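PDB 5H3H: abhydrolase domain-containing protein from Exiguobacterium antarcticum, which hydrolyses esters as an alpha/beta-hydrolase-fold esterase and probably also has perhydrolase activity, holding ethaneperoxoic acid in its pocket. Local coordinates for residues E162-K167 with S246-F251; R239-E244 with R255-E260. All blocks are in the same frame, centred on the assembly; numbering follows the deposited sequence.

Contact 1 of 2, residues E162-K167 with S246-F251; sequences EIFFAK and SGHGMF. With F50 (ethaneperoxoic acid), chain D.
F164 O accepts a hydrogen bond from G249 N at 2.9 Å, the donor almost in line with the C=O bond (163°), while one residue earlier a water bridges the segments, donating to I163 O and accepting from H248 N. With CG anti to the backbone N, chi1 -159° sets the F164 ring beside the H248 imidazole, which turns its CD2 edge onto the phenyl face in an edge-to-face pair, 3.6 Å from F164 CE2 and with the planes at 66°. NE2 on the same imidazole gives a nearly straight 2.8 Å hydrogen bond to OXT of the ethaneperoxoic acid, whose OX1 lies 3.7 Å from F164 CE2; D220 holds ND1, a geometry consistent with a Ser-His-Asp triad. F164 also reaches F251, CE1 to CE2 at 3.9 Å. F165 presents its ring edge to the carbonyl oxygen of G249, and A166 CB rests 3.4 Å from G247 N. D253 ties the two backbones together by accepting from both A166 N and G247 N. The contact thus joins the last part of helix 153-164 and the loop after it to the histidine loop leading into helix 250-253, with F177 of helix 171-182 against F164 and F165.

Contact 2 of 2, residues R239-E244 with R255-E260; sequences RLEVFE and REKFTE
K257 lays its side chain across the F243 ring. With CG anti to the backbone N (chi1 -170°) and every later torsion extended, the lysine reaches straight from the helix to the strand, bringing its methylenes and then its ammonium over the phenyl group. K257 CE makes a CH-pi contact, 4.2 Å from the F243 ring centroid, and NZ a cation-pi contact at 4.5 Å, only 13° off the ring normal. From its place over the ring, K257 NZ also donates to V242 O at 3.1 Å, tilted out of the carbonyl plane. E241, its chain bent at chi2, brings OE1 to 3.9 Å from K257 NZ, a long salt bridge. Replacing K257 by an alanine would probably leave V242 O without this donor, remove the long ion pair with E241 and strip one face of F243 of the lysine's cover. The CE2 edge of F243 meets the helix backbone, 3.5 Å from F258 N, while F258 CB packs on the same CE2 at 4.0 Å; the two rings meet obliquely. The axes of strand 239-243, at the edge of the sheet within the chain, and of helical segment 255-260 run nearly antiparallel (167°), 10.4 Å apart at closest approach: with helix 255-267, the strand forms the closing strand-helix unit of the alpha/beta-hydrolase fold.

The two contacts interlock along the chain: strand 239-243 of contact 2 leads into the histidine loop of contact 1, whose helix 250-253 is followed by helix 255-267. Their centres lie about 13 Å apart, yet they touch directly through M250, which turns away from 162-167 to pack its CG 3.3 Å from F258 CD1 and its SD 3.9 Å from F243 CD1. F251 adds a second link, its CA 4.0 Å from F258 CD2. Contact 1 lines the ligand pocket, where W30 N and M97 N also bind the ethaneperoxoic acid; contact 2 lies behind it, the F258 side chain about 12 Å from the ligand.

Contact 1 of 2, residues E162-K167 with S246-F251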
loop_
_atom_site.group_PDB
_atom_site.type_symbol
_atom_site.label_atom_id
_atom_site.label_comp_id
_atom_site.label_asym_id
_atom_site.label_seq_id
_atom_site.Cartn_x
_atom_site.Cartn_y
_atom_site.Cartn_z
ATOM N N GLU B 162 12.335 35.486 1.479
ATOM C CA GLU B 162 13.666 35.950 1.079
ATOM C C GLU B 162 14.625 34.834 0.659
ATOM O O GLU B 162 15.497 35.051 -0.188
ATOM C CB GLU B 162 14.292 36.829 2.206
ATOM C CG GLU B 162 13.618 38.211 2.273
ATOM C CD GLU B 162 13.977 39.034 3.498
ATOM O OE1 GLU B 162 14.182 38.473 4.593
ATOM O OE2 GLU B 162 14.041 40.266 3.364
ATOM N N ILE B 163 14.452 33.649 1.246
ATOM C CA ILE B 163 15.266 32.471 0.930
ATOM C C ILE B 163 14.541 31.512 -0.066
ATOM O O ILE B 163 15.072 30.504 -0.431
ATOM C CB ILE B 163 15.716 31.829 2.294
ATOM C CG1 ILE B 163 17.171 31.435 2.214
ATOM C CG2 ILE B 163 14.795 30.729 2.829
ATOM C CD1 ILE B 163 17.740 30.625 3.374
ATOM N N PHE B 164 13.354 31.889 -0.547
ATOM C CA PHE B 164 12.423 31.019 -1.309
ATOM C C PHE B 164 12.677 31.121 -2.797
ATOM O O PHE B 164 12.504 30.146 -3.514
ATOM C CB PHE B 164 10.985 31.447 -0.984
ATOM C CG PHE B 164 9.932 30.399 -1.246
ATOM C CD1 PHE B 164 9.510 30.142 -2.517
ATOM C CD2 PHE B 164 9.359 29.694 -0.198
ATOM C CE1 PHE B 164 8.537 29.168 -2.738
ATOM C CE2 PHE B 164 8.369 28.750 -0.417
ATOM C CZ PHE B 164 7.968 28.500 -1.673
ATOM N N PHE B 165 13.134 32.282 -3.275
ATOM C CA PHE B 165 13.215 32.560 -4.708
ATOM C C PHE B 165 14.628 32.958 -5.033
ATOM O O PHE B 165 15.280 33.612 -4.245
ATOM C CB PHE B 165 12.247 33.665 -5.124
ATOM C CG PHE B 165 10.801 33.318 -4.928
ATOM C CD1 PHE B 165 10.200 32.358 -5.723
ATOM C CD2 PHE B 165 10.050 33.931 -3.915
ATOM C CE1 PHE B 165 8.844 32.008 -5.529
ATOM C CE2 PHE B 165 8.711 33.583 -3.718
ATOM C CZ PHE B 165 8.113 32.622 -4.530
ATOM N N ALA B 166 15.098 32.544 -6.193
ATOM C CA ALA B 166 16.444 32.935 -6.628
ATOM C C ALA B 166 16.438 34.352 -7.208
ATOM O O ALA B 166 17.444 35.047 -7.153
ATOM C CB ALA B 166 16.975 31.935 -7.642
ATOM N N LYS B 167 15.318 34.759 -7.798
ATOM C CA LYS B 167 15.191 36.079 -8.415
ATOM C C LYS B 167 14.322 37.000 -7.578
ATOM O O LYS B 167 13.453 36.540 -6.798
ATOM C CB LYS B 167 14.656 35.934 -9.840
ATOM C CG LYS B 167 15.765 35.577 -10.798
ATOM C CD LYS B 167 15.246 35.386 -12.188
ATOM C CE LYS B 167 14.886 33.936 -12.445
ATOM N NZ LYS B 167 14.335 33.770 -13.821
ATOM N N SER B 246 16.712 28.482 -10.855
ATOM C CA SER B 246 15.664 28.549 -9.851
ATOM C C SER B 246 16.141 28.194 -8.483
ATOM O O SER B 246 16.976 27.317 -8.313
ATOM C CB SER B 246 14.517 27.574 -10.189
ATOM O OG SER B 246 13.965 27.915 -11.435
ATOM N N GLY B 247 15.543 28.856 -7.516
ATOM C CA GLY B 247 15.606 28.468 -6.153
ATOM C C GLY B 247 14.480 27.475 -5.885
ATOM O O GLY B 247 14.062 26.661 -6.749
ATOM N N HIS B 248 13.968 27.581 -4.689
ATOM C CA HIS B 248 12.894 26.708 -4.232
ATOM C C HIS B 248 11.659 26.952 -5.088
ATOM O O HIS B 248 11.147 26.030 -5.710
ATOM C CB HIS B 248 12.635 27.009 -2.797
ATOM C CG HIS B 248 11.753 26.024 -2.111
ATOM N ND1 HIS B 248 11.923 24.669 -2.250
ATOM C CD2 HIS B 248 10.756 26.193 -1.213
ATOM C CE1 HIS B 248 11.055 24.039 -1.482
ATOM N NE2 HIS B 248 10.357 24.935 -0.806
ATOM N N GLY B 249 11.313 28.207 -5.254
ATOM C CA GLY B 249 10.107 28.574 -5.970
ATOM C C GLY B 249 10.241 28.549 -7.453
ATOM O O GLY B 249 10.042 29.569 -8.090
ATOM N N MET B 250 10.535 27.375 -8.046
ATOM C CA MET B 250 10.669 27.339 -9.502
ATOM C C MET B 250 9.434 27.741 -10.257
ATOM O O MET B 250 9.500 28.149 -11.420
ATOM C CB MET B 250 11.180 26.024 -10.024
ATOM C CG MET B 250 10.522 24.754 -9.579
ATOM S SD MET B 250 11.759 23.388 -9.488
ATOM C CE MET B 250 11.003 22.780 -8.004
ATOM N N PHE B 251 8.287 27.565 -9.611
ATOM C CA PHE B 251 7.006 27.846 -10.267
ATOM C C PHE B 251 6.846 29.327 -10.639
ATOM O O PHE B 251 6.000 29.646 -11.479
ATOM C CB PHE B 251 5.872 27.311 -9.423
ATOM C CG PHE B 251 5.809 27.908 -8.061
ATOM C CD1 PHE B 251 5.134 29.095 -7.845
ATOM C CD2 PHE B 251 6.387 27.249 -6.987
ATOM C CE1 PHE B 251 5.074 29.686 -6.567
ATOM C CE2 PHE B 251 6.342 27.828 -5.727
ATOM C CZ PHE B 251 5.655 29.015 -5.515
HETATM C C F50 D . 8.332 23.517 2.281
HETATM O OX1 F50 D . 7.410 25.312 0.705
HETATM O O F50 D . 7.329 22.835 2.288
HETATM O OXT F50 D . 8.479 24.489 1.184
HETATM C CH3 F50 D . 9.375 23.355 3.352
HETATM O O HOH W 1 15.734 29.172 -2.786
#

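Contact 2 of 2, residues R239-E244 with R255-E260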
loop_
_atom_site.group_PDB
_atom_site.type_symbol
_atom_site.label_atom_id
_atom_site.label_comp_id
_atom_site.label_asym_id
_atom_site.label_seq_id
_atom_site.Cartn_x
_atom_site.Cartn_y
_atom_site.Cartn_z
ATOM N N ARG B 239 13.059 10.227 -13.493
ATOM C CA ARG B 239 13.813 11.215 -14.291
ATOM C C ARG B 239 14.091 12.451 -13.456
ATOM O O ARG B 239 13.338 12.764 -12.550
ATOM C CB ARG B 239 13.029 11.647 -15.514
ATOM C CG ARG B 239 12.575 10.480 -16.392
ATOM C CD ARG B 239 11.950 10.928 -17.712
ATOM N NE ARG B 239 12.161 9.921 -18.765
ATOM C CZ ARG B 239 11.432 8.813 -18.953
ATOM N NH1 ARG B 239 10.391 8.536 -18.164
ATOM N NH2 ARG B 239 11.745 7.968 -19.947
ATOM N N LEU B 240 15.150 13.173 -13.777
ATOM C CA LEU B 240 15.486 14.405 -13.045
ATOM C C LEU B 240 15.599 15.558 -14.015
ATOM O O LEU B 240 16.416 15.495 -14.929
ATOM C CB LEU B 240 16.825 14.231 -12.346
ATOM C CG LEU B 240 17.472 15.495 -11.766
ATOM C CD1 LEU B 240 16.535 16.088 -10.708
ATOM C CD2 LEU B 240 18.856 15.199 -11.198
ATOM N N GLU B 241 14.796 16.614 -13.823
ATOM C CA GLU B 241 14.979 17.868 -14.559
ATOM C C GLU B 241 15.454 18.992 -13.629
ATOM O O GLU B 241 14.724 19.423 -12.752
ATOM C CB GLU B 241 13.703 18.307 -15.286
ATOM C CG GLU B 241 13.626 17.859 -16.763
ATOM C CD GLU B 241 14.516 18.615 -17.781
ATOM O OE1 GLU B 241 14.694 19.858 -17.711
ATOM O OE2 GLU B 241 15.016 17.951 -18.708
ATOM N N VAL B 242 16.649 19.503 -13.893
ATOM C CA VAL B 242 17.320 20.476 -13.060
ATOM C C VAL B 242 16.876 21.843 -13.569
ATOM O O VAL B 242 16.983 22.154 -14.748
ATOM C CB VAL B 242 18.858 20.331 -13.188
ATOM C CG1 VAL B 242 19.610 21.313 -12.285
ATOM C CG2 VAL B 242 19.299 18.892 -12.864
ATOM N N PHE B 243 16.476 22.692 -12.645
ATOM C CA PHE B 243 16.106 24.036 -12.943
ATOM C C PHE B 243 17.311 24.892 -12.584
ATOM O O PHE B 243 17.573 25.150 -11.422
ATOM C CB PHE B 243 14.783 24.392 -12.240
ATOM C CG PHE B 243 13.595 23.785 -12.954
ATOM C CD1 PHE B 243 13.375 22.418 -12.911
ATOM C CD2 PHE B 243 12.792 24.545 -13.746
ATOM C CE1 PHE B 243 12.329 21.826 -13.615
ATOM C CE2 PHE B 243 11.754 23.967 -14.466
ATOM C CZ PHE B 243 11.509 22.603 -14.370
ATOM N N GLU B 244 18.037 25.330 -13.611
ATOM C CA GLU B 244 19.372 25.936 -13.415
ATOM C C GLU B 244 19.272 27.305 -12.828
ATOM O O GLU B 244 20.199 27.771 -12.155
ATOM C CB GLU B 244 20.158 26.065 -14.749
ATOM C CG GLU B 244 20.262 24.769 -15.571
ATOM C CD GLU B 244 21.349 23.801 -15.096
ATOM O OE1 GLU B 244 21.870 23.883 -13.932
ATOM O OE2 GLU B 244 21.688 22.935 -15.926
ATOM N N ARG B 255 8.931 30.056 -14.428
ATOM C CA ARG B 255 7.544 29.795 -14.626
ATOM C C ARG B 255 7.225 28.987 -15.875
ATOM O O ARG B 255 6.561 27.954 -15.801
ATOM C CB ARG B 255 6.742 31.093 -14.651
ATOM C CG ARG B 255 5.250 30.767 -14.499
ATOM C CD ARG B 255 4.239 31.538 -15.312
ATOM N NE ARG B 255 4.619 31.765 -16.707
ATOM C CZ ARG B 255 5.241 32.857 -17.105
ATOM N NH1 ARG B 255 5.581 33.779 -16.211
ATOM N NH2 ARG B 255 5.580 33.000 -18.377
ATOM N N GLU B 256 7.642 29.503 -17.025
ATOM C CA GLU B 256 7.362 28.871 -18.304
ATOM C C GLU B 256 7.933 27.470 -18.441
ATOM O O GLU B 256 7.203 26.514 -18.851
ATOM C CB GLU B 256 7.860 29.770 -19.435
ATOM C CG GLU B 256 7.123 29.559 -20.744
ATOM C CD GLU B 256 5.859 30.393 -20.843
ATOM O OE1 GLU B 256 5.249 30.705 -19.792
ATOM O OE2 GLU B 256 5.455 30.739 -21.979
ATOM N N LYS B 257 9.203 27.299 -18.051
ATOM C CA LYS B 257 9.825 25.976 -18.112
ATOM C C LYS B 257 9.150 24.979 -17.131
ATOM O O LYS B 257 8.837 23.810 -17.460
ATOM C CB LYS B 257 11.318 26.079 -17.844
ATOM C CG LYS B 257 12.051 24.776 -18.125
ATOM C CD LYS B 257 13.490 24.860 -17.633
ATOM C CE LYS B 257 14.096 23.491 -17.518
ATOM N NZ LYS B 257 15.502 23.562 -17.025
ATOM N N PHE B 258 8.892 25.456 -15.929
ATOM C CA PHE B 258 8.233 24.608 -14.935
ATOM C C PHE B 258 6.875 24.158 -15.475
ATOM O O PHE B 258 6.605 22.956 -15.494
ATOM C CB PHE B 258 8.092 25.341 -13.594
ATOM C CG PHE B 258 7.524 24.473 -12.503
ATOM C CD1 PHE B 258 8.327 23.642 -11.768
ATOM C CD2 PHE B 258 6.185 24.481 -12.227
ATOM C CE1 PHE B 258 7.819 22.817 -10.783
ATOM C CE2 PHE B 258 5.680 23.683 -11.234
ATOM C CZ PHE B 258 6.492 22.847 -10.514
ATOM N N THR B 259 6.038 25.111 -15.915
ATOM C CA THR B 259 4.713 24.788 -16.453
ATOM C C THR B 259 4.758 23.873 -17.669
ATOM O O THR B 259 4.060 22.899 -17.751
ATOM C CB THR B 259 3.827 26.061 -16.753
ATOM O OG1 THR B 259 4.534 27.022 -17.553
ATOM C CG2 THR B 259 3.533 26.760 -15.564
ATOM N N GLU B 260 5.607 24.156 -18.627
ATOM C CA GLU B 260 5.554 23.364 -19.827
ATOM C C GLU B 260 6.217 21.968 -19.669
ATOM O O GLU B 260 5.763 21.039 -20.262
ATOM C CB GLU B 260 6.057 24.200 -21.007
ATOM C CG GLU B 260 5.194 25.446 -21.292
ATOM C CD GLU B 260 3.731 25.162 -21.705
ATOM O OE1 GLU B 260 2.840 25.938 -21.293
ATOM O OE2 GLU B 260 3.456 24.201 -22.456
#